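Local coordinates for specific mitochondrial acyl carrier protein (Toxoplasma, PDB 3CE7) that probably carries growing acyl chains on a phosphopantetheine arm during mitochondrial fatty acid biosynthesis, at residues A[46-49]-A[53-56]. Sequence-based numbering, arbitrary orientation.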
loop_
_atom_site.group_PDB
_atom_site.type_symbol
_atom_site.label_atom_id
_atom_site.label_comp_id
_atom_site.label_asym_id
_atom_site.label_seq_id
_atom_site.Cartn_x
_atom_site.Cartn_y
_atom_site.Cartn_z
ATOM N N GLU A 46 11.769 -0.037 5.874
ATOM C CA GLU A 46 13.135 0.278 5.459
ATOM C C GLU A 46 13.197 1.520 4.545
ATOM O O GLU A 46 14.283 2.008 4.218
ATOM C CB GLU A 46 13.812 -0.979 4.871
ATOM C CG GLU A 46 14.119 -2.026 5.973
ATOM C CD GLU A 46 14.300 -3.481 5.494
ATOM O OE1 GLU A 46 14.457 -3.736 4.281
ATOM O OE2 GLU A 46 14.290 -4.384 6.366
ATOM N N LEU A 47 12.025 2.057 4.196
ATOM C CA LEU A 47 11.898 3.184 3.277
ATOM C C LEU A 47 11.985 4.529 3.991
ATOM O O LEU A 47 11.442 4.687 5.073
ATOM C CB LEU A 47 10.556 3.118 2.538
ATOM C CG LEU A 47 10.293 1.902 1.644
ATOM C CD1 LEU A 47 8.844 1.921 1.141
ATOM C CD2 LEU A 47 11.286 1.833 0.482
ATOM N N ARG A 48 12.642 5.494 3.352
ATOM C CA ARG A 48 12.743 6.845 3.899
ATOM C C ARG A 48 11.625 7.739 3.370
ATOM O O ARG A 48 11.446 7.877 2.154
ATOM C CB ARG A 48 14.110 7.451 3.586
ATOM C CG ARG A 48 14.433 8.669 4.437
ATOM C CD ARG A 48 15.937 8.905 4.508
ATOM N NE ARG A 48 16.639 7.831 5.206
ATOM C CZ ARG A 48 16.798 7.757 6.526
ATOM N NH1 ARG A 48 17.455 6.731 7.048
ATOM N NH2 ARG A 48 16.297 8.693 7.327
ATOM N N THR A 49 10.895 8.356 4.296
ATOM C CA THR A 49 9.759 9.223 3.951
ATOM C C THR A 49 10.189 10.677 3.740
ATOM O O THR A 49 11.350 11.026 3.969
ATOM C CB THR A 49 8.659 9.161 5.028
ATOM O OG1 THR A 49 9.127 9.781 6.236
ATOM C CG2 THR A 49 8.256 7.715 5.312
ATOM N N ARG A 53 12.821 10.375 7.818
ATOM C CA ARG A 53 12.808 9.337 8.837
ATOM C C ARG A 53 12.341 8.067 8.134
ATOM O O ARG A 53 11.791 8.139 7.029
ATOM C CB ARG A 53 11.855 9.699 9.988
ATOM C CG ARG A 53 10.379 9.772 9.602
ATOM C CD ARG A 53 9.525 10.316 10.738
ATOM N NE ARG A 53 9.192 9.292 11.730
ATOM C CZ ARG A 53 8.730 9.549 12.952
ATOM N NH1 ARG A 53 8.453 8.549 13.783
ATOM N NH2 ARG A 53 8.547 10.802 13.353
ATOM N N LEU A 54 12.555 6.916 8.756
ATOM C CA LEU A 54 12.054 5.670 8.192
ATOM C C LEU A 54 10.539 5.548 8.374
ATOM O O LEU A 54 9.976 5.978 9.386
ATOM C CB LEU A 54 12.778 4.458 8.785
ATOM C CG LEU A 54 14.291 4.394 8.525
ATOM C CD1 LEU A 54 14.883 3.146 9.150
ATOM C CD2 LEU A 54 14.625 4.446 7.037
ATOM N N TRP A 55 9.897 4.970 7.368
ATOM C CA TRP A 55 8.476 4.649 7.393
ATOM C C TRP A 55 8.111 3.926 8.686
ATOM O O TRP A 55 8.812 2.999 9.102
ATOM C CB TRP A 55 8.202 3.731 6.206
ATOM C CG TRP A 55 6.774 3.322 5.977
ATOM C CD1 TRP A 55 6.011 2.480 6.741
ATOM C CD2 TRP A 55 5.964 3.713 4.869
ATOM N NE1 TRP A 55 4.751 2.338 6.176
ATOM C CE2 TRP A 55 4.704 3.076 5.022
ATOM C CE3 TRP A 55 6.180 4.536 3.754
ATOM C CZ2 TRP A 55 3.654 3.254 4.106
ATOM C CZ3 TRP A 55 5.130 4.718 2.840
ATOM C CH2 TRP A 55 3.884 4.072 3.027
ATOM N N ASP A 56 7.021 4.342 9.328
ATOM C CA ASP A 56 6.605 3.721 10.585
ATOM C C ASP A 56 5.108 3.385 10.606
ATOM O O ASP A 56 4.438 3.482 9.570
ATOM C CB ASP A 56 7.014 4.600 11.784
ATOM C CG ASP A 56 6.356 5.975 11.769
ATOM O OD1 ASP A 56 5.410 6.193 10.986
ATOM O OD2 ASP A 56 6.786 6.847 12.568
#
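One face of the Arg48 guanidinium rests on Leu54, whose CD2 lies 3.6 Å from Arg48 NH1, offset toward the rim of the group. CG of Arg48 lies anti to the backbone N, and a bend at chi3 (-66°) brings the guanidinium obliquely across Leu54. The Trp55 indole is met obliquely by Thr49, with CG2 4.1 Å from CE3; the same methyl approaches Trp55 CA at 3.7 Å. Trp55 NE1 is hydrogen-bonded to Thr60 OG1, and the ring itself meets that of Phe31. Two nearly straight backbone bonds frame these side chains. Trp55 N donates to Leu47 O at 2.8 Å, and Thr49 N donates to Arg53 O at 2.9 Å. Each acceptor also receives a CA-H...O contact, the shorter from Leu54 CA to Leu47 O at 3.3 Å. This is the pattern of a single antiparallel bridge, Arg48 facing Leu54 as a non-hydrogen-bonded pair. Arg53 NH1 reaches Asp56 OD2 at 2.7 Å, a salt bridge that ties together the ends of segment 53-56. The bridge closes a small turn in the long loop after helix 17-29, with Asp56 as N-cap leading directly into helix 57-71.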